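Local structure of putative methyltransferase from antibiotic biosynthesis pathway (Anabaena variabilis ATCC 29413, 3EGE) at residues N24-I27 / N28-L32; V98-I101 / L102-H106; L179-H182 / D183-D186; V50-N54 / Q55-V59; G240-H243 / H244-E247. The protein probably transfers a methyl group from S-adenosylmethionine to an acceptor, perhaps in antibiotic biosynthesis. One frame throughout, in Å; residues are numbered along the deposited sequence.

Contact 2 is the most buried of the five, contacts 1, 3 and 4 are partly buried, and contact 5 lies on the surface. Contacts 1, 2 and 4 share one apolar layer: Ile26 meets Ile99 and Ile101, Leu30 meets Ile99, Ile27 meets Leu52, Gln55 and Leu57, and Leu52 meets Ile99. Contacts 1 and 4 leave a helix, one through a bridging water and one through a glycine turn, whereas contact 2 leaves a strand. Contacts 3 and 5, about 13 Å apart centre to centre, meet where His182 N and Gln246 O make a probable hydrogen bond. Flat polar groups carry more of these two: a stacked carboxylate in contact 3, in contact 5 one set at the edge of a ring.

Contact 1. Residues N24-I27 / N28-L32; sequences NAII and NLLNL
The flat amide of Asn28 turns one face to the backbone carbonyl oxygen of Asn24, one helical turn earlier. With CG anti to its own carbonyl carbon (chi1 -65°), the amide folds back along the helix and puts Asn28 CG 3.0 Å from Asn24 O. The oxygen lies above the amide plane, so ND2 is close without being aimed for a bond; the true donor to Asn24 O is the backbone Asn28 N, at 2.9 Å. Ala25 O and Ile26 O likewise accept from Leu29 N and Leu30 N, the i to i+4 pattern of an alpha-helix. On the buried flank Ile26 and Leu30 run side by side, CG2 against CD1 at 3.9 Å, and both rest on Ile99 of the central sheet, while Leu29 packs on Phe254. At the C-terminal end Asn31 turns to positive phi. Its N still reaches Ile27 O at 3.0 Å, and the same oxygen takes a second bond from a water at 2.7 Å, which in turn accepts from Leu32 N at 2.9 Å. Ile27 O, in the last turn, is thus gripped by two donors, and the water links this carbonyl to Leu32 N, two residues past the helix, as the chain swings away.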
loop_
_atom_site.group_PDB
_atom_site.type_symbol
_atom_site.label_atom_id
_atom_site.label_comp_id
_atom_site.label_asym_id
_atom_site.label_seq_id
_atom_site.Cartn_x
_atom_site.Cartn_y
_atom_site.Cartn_z
ATOM N N ASN A 24 -6.946 11.380 -1.240
ATOM C CA ASN A 24 -7.124 12.596 -0.415
ATOM C C ASN A 24 -6.131 12.645 0.769
ATOM O O ASN A 24 -5.583 13.707 1.071
ATOM C CB ASN A 24 -8.572 12.729 0.115
ATOM C CG ASN A 24 -9.618 12.983 -0.993
ATOM O OD1 ASN A 24 -9.300 13.376 -2.102
ATOM N ND2 ASN A 24 -10.876 12.730 -0.671
ATOM N N ALA A 25 -5.902 11.488 1.397
ATOM C CA ALA A 25 -4.920 11.330 2.487
ATOM C C ALA A 25 -3.502 11.669 2.002
ATOM O O ALA A 25 -2.802 12.453 2.644
ATOM C CB ALA A 25 -4.963 9.886 3.058
ATOM N N ILE A 26 -3.107 11.094 0.863
ATOM C CA ILE A 26 -1.781 11.356 0.238
ATOM C C ILE A 26 -1.650 12.839 -0.154
ATOM O O ILE A 26 -0.642 13.483 0.159
ATOM C CB ILE A 26 -1.547 10.483 -1.012
ATOM C CG1 ILE A 26 -1.528 8.981 -0.655
ATOM C CG2 ILE A 26 -0.210 10.833 -1.704
ATOM C CD1 ILE A 26 -1.797 8.081 -1.874
ATOM N N ILE A 27 -2.679 13.373 -0.813
ATOM C CA ILE A 27 -2.711 14.781 -1.211
ATOM C C ILE A 27 -2.559 15.712 -0.003
ATOM O O ILE A 27 -1.806 16.687 -0.080
ATOM C CB ILE A 27 -4.005 15.131 -2.035
ATOM C CG1 ILE A 27 -3.959 14.469 -3.420
ATOM C CG2 ILE A 27 -4.193 16.660 -2.224
ATOM C CD1 ILE A 27 -2.911 15.021 -4.399
ATOM N N ASN A 28 -3.250 15.401 1.103
ATOM C CA ASN A 28 -3.181 16.235 2.317
ATOM C C ASN A 28 -1.791 16.212 2.966
ATOM O O ASN A 28 -1.266 17.268 3.336
ATOM C CB ASN A 28 -4.321 15.904 3.291
ATOM C CG ASN A 28 -5.710 16.257 2.711
ATOM O OD1 ASN A 28 -5.883 17.270 2.018
ATOM N ND2 ASN A 28 -6.698 15.417 3.002
ATOM N N LEU A 29 -1.183 15.027 3.043
ATOM C CA LEU A 29 0.187 14.900 3.569
ATOM C C LEU A 29 1.266 15.575 2.685
ATOM O O LEU A 29 2.280 16.057 3.197
ATOM C CB LEU A 29 0.549 13.428 3.819
ATOM C CG LEU A 29 -0.191 12.770 4.993
ATOM C CD1 LEU A 29 0.147 11.286 5.078
ATOM C CD2 LEU A 29 0.107 13.501 6.338
ATOM N N LEU A 30 1.043 15.582 1.370
ATOM C CA LEU A 30 1.965 16.199 0.410
ATOM C C LEU A 30 1.917 17.702 0.516
ATOM O O LEU A 30 2.959 18.360 0.425
ATOM C CB LEU A 30 1.652 15.776 -1.035
ATOM C CG LEU A 30 2.069 14.372 -1.479
ATOM C CD1 LEU A 30 1.474 14.101 -2.852
ATOM C CD2 LEU A 30 3.605 14.169 -1.501
ATOM N N ASN A 31 0.703 18.234 0.649
ATOM C CA ASN A 31 0.465 19.656 0.795
ATOM C C ASN A 31 1.244 20.496 -0.251
ATOM O O ASN A 31 1.988 21.417 0.077
ATOM C CB ASN A 31 0.781 20.073 2.237
ATOM C CG ASN A 31 0.414 21.512 2.507
ATOM O OD1 ASN A 31 -0.642 21.978 2.081
ATOM N ND2 ASN A 31 1.310 22.241 3.152
ATOM N N LEU A 32 1.088 20.100 -1.508
ATOM C CA LEU A 32 1.761 20.723 -2.635
ATOM C C LEU A 32 0.776 21.521 -3.468
ATOM O O LEU A 32 -0.384 21.146 -3.554
ATOM C CB LEU A 32 2.408 19.657 -3.523
ATOM C CG LEU A 32 3.691 19.015 -3.003
ATOM C CD1 LEU A 32 4.053 17.816 -3.887
ATOM C CD2 LEU A 32 4.864 20.017 -2.930
HETATM O O HOH W 1 -0.767 18.004 -2.180
#

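Contact 2. Residues V98-I101 / L102-H106; sequences VISI and LAIHH
Ser100 lays its hydroxyl oxygen against the methyl of Ala103, OG to CB at 3.3 Å, and alongside the CG2 branch of Ile104 at 3.6 Å. A chi1 of -163° swings OG away from the backbone N and beside the carbonyl carbon, facing the loop that follows. The polar need of this buried hydroxyl is met by the backbone oxygen of Ile41 on the adjoining strand, so toward Ala103 and Ile104 it offers van der Waals contact alone. Ile104 answers with CG1 between its backbone N and carbonyl carbon (chi1 69°), which leaves CG2 as the branch turned to Ser100, where Ile104 CG2 also touches Ser100 CB at 3.7 Å. Strand 97-101 lies between strands 37-41 and 126-131 in the Rossmann-like sheet of the methyltransferase domain, and the chain leaves its C-terminal end here. Leu102, with positive phi, bends the backbone round, and a water fills in for a direct bond across the bend: it donates to Ser100 O at 2.8 Å and accepts from Ala103 N at 3.0 Å. A bound ethanediol, probably from the crystallisation liquor, lies close to the Ala103 methyl, which also touches a glycine-rich loop resembling a Rossmann-type pattern; in related methyltransferases this end of the sheet faces the cofactor. Beyond the bend a single 3-10 turn closes with His106 N bonded to Ala103 O at 2.8 Å, and the His105 ring meets Phe131 edge-to-face.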
loop_
_atom_site.group_PDB
_atom_site.type_symbol
_atom_site.label_atom_id
_atom_site.label_comp_id
_atom_site.label_asym_id
_atom_site.label_seq_id
_atom_site.Cartn_x
_atom_site.Cartn_y
_atom_site.Cartn_z
ATOM N N VAL A 98 7.732 13.104 -2.752
ATOM C CA VAL A 98 7.978 11.712 -3.007
ATOM C C VAL A 98 6.945 10.884 -2.260
ATOM O O VAL A 98 6.653 11.164 -1.096
ATOM C CB VAL A 98 9.401 11.305 -2.516
ATOM C CG1 VAL A 98 9.677 9.808 -2.785
ATOM C CG2 VAL A 98 10.500 12.184 -3.157
ATOM N N ILE A 99 6.410 9.862 -2.934
ATOM C CA ILE A 99 5.478 8.918 -2.324
ATOM C C ILE A 99 5.868 7.444 -2.581
ATOM O O ILE A 99 6.528 7.124 -3.572
ATOM C CB ILE A 99 3.985 9.165 -2.790
ATOM C CG1 ILE A 99 3.732 8.680 -4.234
ATOM C CG2 ILE A 99 3.598 10.636 -2.643
ATOM C CD1 ILE A 99 2.301 8.708 -4.613
ATOM N N SER A 100 5.469 6.573 -1.663
ATOM C CA SER A 100 5.529 5.108 -1.889
ATOM C C SER A 100 4.315 4.515 -1.174
ATOM O O SER A 100 4.240 4.525 0.072
ATOM C CB SER A 100 6.837 4.458 -1.446
ATOM O OG SER A 100 6.941 3.186 -2.057
ATOM N N ILE A 101 3.353 4.066 -1.979
ATOM C CA ILE A 101 2.065 3.569 -1.502
ATOM C C ILE A 101 2.061 2.037 -1.479
ATOM O O ILE A 101 1.994 1.397 -2.524
ATOM C CB ILE A 101 0.903 4.147 -2.370
ATOM C CG1 ILE A 101 1.045 5.701 -2.516
ATOM C CG2 ILE A 101 -0.470 3.645 -1.838
ATOM C CD1 ILE A 101 1.347 6.544 -1.147
ATOM N N LEU A 102 2.170 1.483 -0.269
ATOM C CA LEU A 102 2.210 0.024 -0.029
ATOM C C LEU A 102 3.205 -0.695 -0.962
ATOM O O LEU A 102 2.857 -1.652 -1.651
ATOM C CB LEU A 102 0.799 -0.599 -0.091
ATOM C CG LEU A 102 -0.230 -0.128 0.959
ATOM C CD1 LEU A 102 -1.593 -0.712 0.584
ATOM C CD2 LEU A 102 0.160 -0.512 2.408
ATOM N N ALA A 103 4.438 -0.191 -0.945
ATOM C CA ALA A 103 5.533 -0.682 -1.786
ATOM C C ALA A 103 6.867 -0.914 -1.083
ATOM O O ALA A 103 7.549 -1.856 -1.454
ATOM C CB ALA A 103 5.746 0.287 -2.954
ATOM N N ILE A 104 7.228 -0.091 -0.082
ATOM C CA ILE A 104 8.569 -0.132 0.559
ATOM C C ILE A 104 8.997 -1.485 1.125
ATOM O O ILE A 104 10.192 -1.757 1.237
ATOM C CB ILE A 104 8.807 1.023 1.633
ATOM C CG1 ILE A 104 7.952 0.867 2.918
ATOM C CG2 ILE A 104 8.561 2.383 1.018
ATOM C CD1 ILE A 104 8.387 1.828 4.109
ATOM N N HIS A 105 8.008 -2.300 1.507
ATOM C CA HIS A 105 8.227 -3.685 1.943
ATOM C C HIS A 105 8.746 -4.607 0.862
ATOM O O HIS A 105 9.279 -5.661 1.193
ATOM C CB HIS A 105 6.990 -4.291 2.621
ATOM C CG HIS A 105 5.796 -4.433 1.739
ATOM N ND1 HIS A 105 5.057 -3.352 1.303
ATOM C CD2 HIS A 105 5.157 -5.540 1.287
ATOM C CE1 HIS A 105 4.045 -3.787 0.573
ATOM N NE2 HIS A 105 4.080 -5.108 0.551
ATOM N N HIS A 106 8.602 -4.202 -0.410
ATOM C CA HIS A 106 9.161 -4.915 -1.534
ATOM C C HIS A 106 10.587 -4.465 -1.895
ATOM O O HIS A 106 11.192 -5.082 -2.760
ATOM C CB HIS A 106 8.275 -4.764 -2.766
ATOM C CG HIS A 106 6.886 -5.281 -2.588
ATOM N ND1 HIS A 106 6.623 -6.551 -2.125
ATOM C CD2 HIS A 106 5.685 -4.724 -2.876
ATOM C CE1 HIS A 106 5.313 -6.736 -2.089
ATOM N NE2 HIS A 106 4.722 -5.645 -2.552
HETATM O O HOH W 2 5.059 2.008 1.064
#

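Contact 3. Residues L179-H182 / D183-D186; sequences LLPH and DLSD
Asp183 folds its carboxylate over one face of the neighbouring His182 ring, the two planes only 14° apart. Asp183 CG lies above the rim of the ring, 3.8 Å from His182 NE2, while the Asp183 CB methylene makes a CH-pi contact over the same face of the His182 ring, 4.0 Å from its centroid. Both side chains take a first torsion near +60° (71° for His182, 55° for Asp183), placing each group between its own N and carbonyl carbon and bringing the two into overlap. Such a parallel stack is not an ion pair; the charged partner of Asp183 OD1 is Arg21 on the 20-30 helix. The sequence sits where strand 172-181 of the mixed sheet gives way to an irregular loop, so strand residues meet loop residues only a few positions on. Leu184 turns back over the strand end: its CD1 meets Leu180 CD2 at 3.9 Å, the two side chains crossing at about a right angle, and its CG rests on Pro181 CD at 3.8 Å. Further out, Pro181 O accepts from Trp193 NE1 and Leu184 O from Arg195 NH2. The loop beyond is tied to the N-terminal part of the chain, Ser185 OG bonding to Val17 O and Asp186 forming a salt bridge with Arg16 and a hydrogen bond with Tyr48.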
loop_
_atom_site.group_PDB
_atom_site.type_symbol
_atom_site.label_atom_id
_atom_site.label_comp_id
_atom_site.label_asym_id
_atom_site.label_seq_id
_atom_site.Cartn_x
_atom_site.Cartn_y
_atom_site.Cartn_z
ATOM N N LEU A 179 -6.967 4.097 9.266
ATOM C CA LEU A 179 -7.991 3.110 9.648
ATOM C C LEU A 179 -8.710 2.805 8.349
ATOM O O LEU A 179 -8.956 3.718 7.549
ATOM C CB LEU A 179 -8.958 3.678 10.687
ATOM C CG LEU A 179 -8.307 4.183 11.994
ATOM C CD1 LEU A 179 -9.323 4.896 12.917
ATOM C CD2 LEU A 179 -7.601 3.049 12.716
ATOM N N LEU A 180 -9.005 1.533 8.118
ATOM C CA LEU A 180 -9.629 1.108 6.869
ATOM C C LEU A 180 -11.152 1.238 6.899
ATOM O O LEU A 180 -11.785 0.638 7.771
ATOM C CB LEU A 180 -9.294 -0.349 6.568
ATOM C CG LEU A 180 -7.832 -0.777 6.411
ATOM C CD1 LEU A 180 -7.801 -2.283 5.970
ATOM C CD2 LEU A 180 -7.073 0.123 5.439
ATOM N N PRO A 181 -11.751 2.010 5.956
ATOM C CA PRO A 181 -13.217 1.994 5.851
ATOM C C PRO A 181 -13.689 0.614 5.406
ATOM O O PRO A 181 -12.907 -0.160 4.876
ATOM C CB PRO A 181 -13.519 3.019 4.762
ATOM C CG PRO A 181 -12.241 3.805 4.564
ATOM C CD PRO A 181 -11.135 2.945 4.991
ATOM N N HIS A 182 -14.961 0.320 5.624
ATOM C CA HIS A 182 -15.531 -0.978 5.259
ATOM C C HIS A 182 -15.783 -1.154 3.760
ATOM O O HIS A 182 -15.946 -2.287 3.331
ATOM C CB HIS A 182 -16.845 -1.214 6.009
ATOM C CG HIS A 182 -17.977 -0.355 5.528
ATOM N ND1 HIS A 182 -18.902 -0.797 4.606
ATOM C CD2 HIS A 182 -18.298 0.930 5.802
ATOM C CE1 HIS A 182 -19.759 0.174 4.355
ATOM N NE2 HIS A 182 -19.410 1.235 5.061
ATOM N N ASP A 183 -15.795 -0.055 2.982
ATOM C CA ASP A 183 -16.132 -0.062 1.539
ATOM C C ASP A 183 -15.032 0.465 0.603
ATOM O O ASP A 183 -15.317 1.130 -0.409
ATOM C CB ASP A 183 -17.480 0.656 1.308
ATOM C CG ASP A 183 -17.520 2.061 1.877
ATOM O OD1 ASP A 183 -16.520 2.462 2.502
ATOM O OD2 ASP A 183 -18.566 2.753 1.736
ATOM N N LEU A 184 -13.776 0.131 0.919
ATOM C CA LEU A 184 -12.635 0.504 0.063
ATOM C C LEU A 184 -12.732 -0.159 -1.321
ATOM O O LEU A 184 -13.033 -1.353 -1.436
ATOM C CB LEU A 184 -11.282 0.113 0.677
ATOM C CG LEU A 184 -10.713 0.923 1.825
ATOM C CD1 LEU A 184 -9.528 0.175 2.433
ATOM C CD2 LEU A 184 -10.288 2.332 1.354
ATOM N N SER A 185 -12.485 0.645 -2.351
ATOM C CA SER A 185 -12.467 0.188 -3.750
ATOM C C SER A 185 -11.184 -0.604 -4.065
ATOM O O SER A 185 -11.165 -1.441 -4.957
ATOM C CB SER A 185 -12.573 1.398 -4.692
ATOM O OG SER A 185 -11.455 2.258 -4.541
ATOM N N ASP A 186 -10.127 -0.306 -3.313
ATOM C CA ASP A 186 -8.802 -0.875 -3.478
ATOM C C ASP A 186 -8.734 -2.146 -2.633
ATOM O O ASP A 186 -8.537 -2.089 -1.412
ATOM C CB ASP A 186 -7.774 0.187 -3.042
ATOM C CG ASP A 186 -6.353 -0.136 -3.453
ATOM O OD1 ASP A 186 -6.054 -1.184 -4.046
ATOM O OD2 ASP A 186 -5.507 0.712 -3.156
#

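Contact 4. Residues V50-N54 / Q55-V59; sequences VALAN and QGLFV
Ala53 presents its CB to CG2 of Val59 at 4.1 Å, the centre of a small apolar patch in the turn between helix 47-53 and strand 58-62. The two elements are successive parts of a beta-alpha-beta unit that starts with strand 37-41, consistent with the Rossmann-like nucleus of this methyltransferase family. Val59 sets CG1 anti to its backbone N (chi1 -173°), which leaves CG2 as the branch turned to the helix, where Val59 CG2 also comes within 4.5 Å of Leu52 CB. Next to it Leu57 CD1 meets Leu52 CB at 4.4 Å. The 20-30 helix covers this flank, Ile27 touching Leu52, Gln55 and Leu57, while Ile38 lies against Leu52 and Val59 from the neighbouring strand.

Outward from the patch, backbone carbonyls take over. Ala53 O collects two donors, Gly56 N at 3.0 Å and, weakly, Leu57 N at 3.4 Å, as the helix unwinds. Gly56 makes the reversal with phi 95°, a backbone angle at which a CB would collide with the carbonyl oxygen of Gln55. One step back, Gln55 N donates to Leu52 O at 3.0 Å from well above the carbonyl plane, an i to i+3 bond. At the polar edge Gln55, with CG beside its backbone N (chi1 -64°), brings CG to 3.5 Å from Ala51 O, and the chain then bends at chi2; Asn54 OD1 is held by His75 NE2. The backbone then runs back past the helix, and Leu57 O receives a CA-H...O contact from Ala53 CA at 3.3 Å.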
loop_
_atom_site.group_PDB
_atom_site.type_symbol
_atom_site.label_atom_id
_atom_site.label_comp_id
_atom_site.label_asym_id
_atom_site.label_seq_id
_atom_site.Cartn_x
_atom_site.Cartn_y
_atom_site.Cartn_z
ATOM N N VAL A 50 -1.558 7.759 -11.634
ATOM C CA VAL A 50 -2.583 8.404 -12.490
ATOM C C VAL A 50 -3.604 9.178 -11.665
ATOM O O VAL A 50 -3.972 10.296 -12.026
ATOM C CB VAL A 50 -3.316 7.369 -13.420
ATOM C CG1 VAL A 50 -4.502 8.031 -14.184
ATOM C CG2 VAL A 50 -2.302 6.727 -14.395
ATOM N N ALA A 51 -4.051 8.569 -10.568
ATOM C CA ALA A 51 -5.000 9.183 -9.635
ATOM C C ALA A 51 -4.463 10.531 -9.089
ATOM O O ALA A 51 -5.183 11.533 -9.078
ATOM C CB ALA A 51 -5.345 8.187 -8.481
ATOM N N LEU A 52 -3.195 10.544 -8.680
ATOM C CA LEU A 52 -2.522 11.784 -8.219
ATOM C C LEU A 52 -2.218 12.740 -9.352
ATOM O O LEU A 52 -2.298 13.948 -9.145
ATOM C CB LEU A 52 -1.245 11.472 -7.436
ATOM C CG LEU A 52 -1.530 10.818 -6.075
ATOM C CD1 LEU A 52 -0.359 9.982 -5.654
ATOM C CD2 LEU A 52 -1.892 11.876 -5.021
ATOM N N ALA A 53 -1.884 12.218 -10.543
ATOM C CA ALA A 53 -1.694 13.065 -11.736
ATOM C C ALA A 53 -2.995 13.823 -12.023
ATOM O O ALA A 53 -2.976 15.024 -12.250
ATOM C CB ALA A 53 -1.248 12.247 -12.980
ATOM N N ASN A 54 -4.123 13.113 -11.937
ATOM C CA ASN A 54 -5.455 13.710 -12.101
ATOM C C ASN A 54 -5.843 14.739 -11.053
ATOM O O ASN A 54 -6.829 15.439 -11.265
ATOM C CB ASN A 54 -6.535 12.619 -12.225
ATOM C CG ASN A 54 -6.461 11.865 -13.553
ATOM O OD1 ASN A 54 -6.037 12.411 -14.562
ATOM N ND2 ASN A 54 -6.902 10.626 -13.555
ATOM N N GLN A 55 -5.097 14.830 -9.939
ATOM C CA GLN A 55 -5.289 15.905 -8.943
ATOM C C GLN A 55 -4.532 17.187 -9.292
ATOM O O GLN A 55 -4.600 18.121 -8.529
ATOM C CB GLN A 55 -4.847 15.457 -7.542
ATOM C CG GLN A 55 -5.650 14.300 -6.937
ATOM C CD GLN A 55 -7.096 14.648 -6.624
ATOM O OE1 GLN A 55 -7.994 13.884 -6.954
ATOM N NE2 GLN A 55 -7.327 15.805 -6.014
ATOM N N GLY A 56 -3.817 17.239 -10.416
ATOM C CA GLY A 56 -3.033 18.399 -10.818
ATOM C C GLY A 56 -1.567 18.335 -10.413
ATOM O O GLY A 56 -0.986 19.352 -10.016
ATOM N N LEU A 57 -0.971 17.146 -10.512
ATOM C CA LEU A 57 0.449 16.931 -10.237
ATOM C C LEU A 57 1.136 16.259 -11.419
ATOM O O LEU A 57 0.484 15.555 -12.192
ATOM C CB LEU A 57 0.618 16.037 -9.014
ATOM C CG LEU A 57 0.225 16.631 -7.662
ATOM C CD1 LEU A 57 0.138 15.542 -6.608
ATOM C CD2 LEU A 57 1.204 17.766 -7.254
ATOM N N PHE A 58 2.435 16.523 -11.587
ATOM C CA PHE A 58 3.260 15.776 -12.547
ATOM C C PHE A 58 3.851 14.641 -11.704
ATOM O O PHE A 58 4.252 14.880 -10.557
ATOM C CB PHE A 58 4.321 16.646 -13.203
ATOM C CG PHE A 58 3.750 17.712 -14.082
ATOM C CD1 PHE A 58 3.474 17.449 -15.432
ATOM C CD2 PHE A 58 3.469 18.988 -13.565
ATOM C CE1 PHE A 58 2.934 18.448 -16.263
ATOM C CE2 PHE A 58 2.926 19.992 -14.387
ATOM C CZ PHE A 58 2.662 19.721 -15.740
ATOM N N VAL A 59 3.834 13.412 -12.240
ATOM C CA VAL A 59 4.302 12.226 -11.514
ATOM C C VAL A 59 5.401 11.482 -12.277
ATOM O O VAL A 59 5.231 11.179 -13.446
ATOM C CB VAL A 59 3.147 11.208 -11.195
ATOM C CG1 VAL A 59 3.658 10.068 -10.293
ATOM C CG2 VAL A 59 1.962 11.885 -10.509
#

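Contact 5. Residues G240-H243 / H244-E247; sequences GEIH and HLQE
Glu241 and His244 cross obliquely on the outer side of a short 3-10 segment that follows helix 234-239. The carboxylate comes to the edge of the imidazole, not over its face: OE1 of Glu241 lies near the ring plane, 3.3 Å from CD2 of His244, and the two planes are 54° apart. Two bends bring it there. Glu241 is folded at chi2 (-64°), and His244 carries CG beside its own backbone N, which sends the ring back toward the start of the turn. The oxygen thus approaches a ring C-H, and Glu241 OE1 lies farther from His244 NE2, at 3.7 Å, so the pairing is electrostatic at most and would probably strengthen if the imidazole were protonated. His243 leans the other way, CG beside its carbonyl carbon (chi1 -171°), and packs on Arg194; the two neighbouring rings therefore diverge, with His243 NE2 and His244 ND1 6.0 Å apart.

The backbone follows the i to i+3 pattern of a 3-10 helix, His243 N to Gly240 O, His244 N to Glu241 O and Leu245 N to Ile242 O. In the last two the donor sits well above the carbonyl plane, off the lone pairs. Ile242 turns inward onto Trp140 and Trp193, and Leu245 O accepts from Arg194 NH1, tying the exposed turn to the body of the protein. On the inner flank Ile242 CG1 approaches Leu245 CD1 at 4.2 Å.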
loop_
_atom_site.group_PDB
_atom_site.type_symbol
_atom_site.label_atom_id
_atom_site.label_comp_id
_atom_site.label_asym_id
_atom_site.label_seq_id
_atom_site.Cartn_x
_atom_site.Cartn_y
_atom_site.Cartn_z
ATOM N N GLY A 240 -19.273 -12.181 13.668
ATOM C CA GLY A 240 -20.347 -11.286 13.203
ATOM C C GLY A 240 -20.436 -9.859 13.718
ATOM O O GLY A 240 -20.979 -8.988 13.026
ATOM N N GLU A 241 -19.914 -9.619 14.925
ATOM C CA GLU A 241 -19.880 -8.264 15.529
ATOM C C GLU A 241 -19.071 -7.249 14.737
ATOM O O GLU A 241 -19.305 -6.045 14.859
ATOM C CB GLU A 241 -19.345 -8.320 16.975
ATOM C CG GLU A 241 -20.294 -9.011 17.976
ATOM C CD GLU A 241 -21.625 -8.260 18.151
ATOM O OE1 GLU A 241 -21.611 -7.006 18.358
ATOM O OE2 GLU A 241 -22.680 -8.937 18.079
ATOM N N ILE A 242 -18.120 -7.731 13.939
ATOM C CA ILE A 242 -17.293 -6.881 13.071
ATOM C C ILE A 242 -18.143 -6.082 12.053
ATOM O O ILE A 242 -17.736 -5.006 11.621
ATOM C CB ILE A 242 -16.182 -7.738 12.358
ATOM C CG1 ILE A 242 -14.999 -6.860 11.924
ATOM C CG2 ILE A 242 -16.767 -8.553 11.202
ATOM C CD1 ILE A 242 -13.814 -7.648 11.352
ATOM N N HIS A 243 -19.320 -6.615 11.686
ATOM C CA HIS A 243 -20.243 -5.934 10.754
ATOM C C HIS A 243 -20.744 -4.559 11.242
ATOM O O HIS A 243 -21.087 -3.709 10.421
ATOM C CB HIS A 243 -21.449 -6.830 10.388
ATOM C CG HIS A 243 -22.292 -6.261 9.285
ATOM N ND1 HIS A 243 -21.921 -6.325 7.956
ATOM C CD2 HIS A 243 -23.448 -5.556 9.320
ATOM C CE1 HIS A 243 -22.828 -5.704 7.220
ATOM N NE2 HIS A 243 -23.765 -5.231 8.023
ATOM N N HIS A 244 -20.763 -4.344 12.558
ATOM C CA HIS A 244 -21.220 -3.077 13.130
ATOM C C HIS A 244 -20.172 -1.972 13.083
ATOM O O HIS A 244 -20.524 -0.817 13.294
ATOM C CB HIS A 244 -21.714 -3.254 14.576
ATOM C CG HIS A 244 -22.641 -4.416 14.759
ATOM N ND1 HIS A 244 -23.804 -4.569 14.033
ATOM C CD2 HIS A 244 -22.570 -5.484 15.585
ATOM C CE1 HIS A 244 -24.407 -5.685 14.401
ATOM N NE2 HIS A 244 -23.679 -6.258 15.345
ATOM N N LEU A 245 -18.907 -2.306 12.822
ATOM C CA LEU A 245 -17.824 -1.311 12.741
ATOM C C LEU A 245 -17.791 -0.618 11.394
ATOM O O LEU A 245 -17.851 -1.282 10.375
ATOM C CB LEU A 245 -16.466 -1.981 12.940
ATOM C CG LEU A 245 -16.176 -2.680 14.257
ATOM C CD1 LEU A 245 -14.771 -3.284 14.183
ATOM C CD2 LEU A 245 -16.312 -1.723 15.442
ATOM N N GLN A 246 -17.683 0.707 11.380
ATOM C CA GLN A 246 -17.539 1.455 10.109
ATOM C C GLN A 246 -16.084 1.476 9.627
ATOM O O GLN A 246 -15.845 1.642 8.425
ATOM C CB GLN A 246 -18.159 2.865 10.187
ATOM C CG GLN A 246 -19.653 2.876 10.607
ATOM C CD GLN A 246 -20.549 1.811 9.901
ATOM O OE1 GLN A 246 -20.502 1.634 8.676
ATOM N NE2 GLN A 246 -21.378 1.122 10.691
ATOM N N GLU A 247 -15.137 1.328 10.564
ATOM C CA GLU A 247 -13.710 1.217 10.255
ATOM C C GLU A 247 -12.937 0.413 11.293
ATOM O O GLU A 247 -13.369 0.281 12.438
ATOM C CB GLU A 247 -13.069 2.589 10.061
ATOM C CG GLU A 247 -13.082 3.488 11.280
ATOM C CD GLU A 247 -12.660 4.924 10.975
ATOM O OE1 GLU A 247 -12.221 5.237 9.823
ATOM O OE2 GLU A 247 -12.786 5.742 11.915
#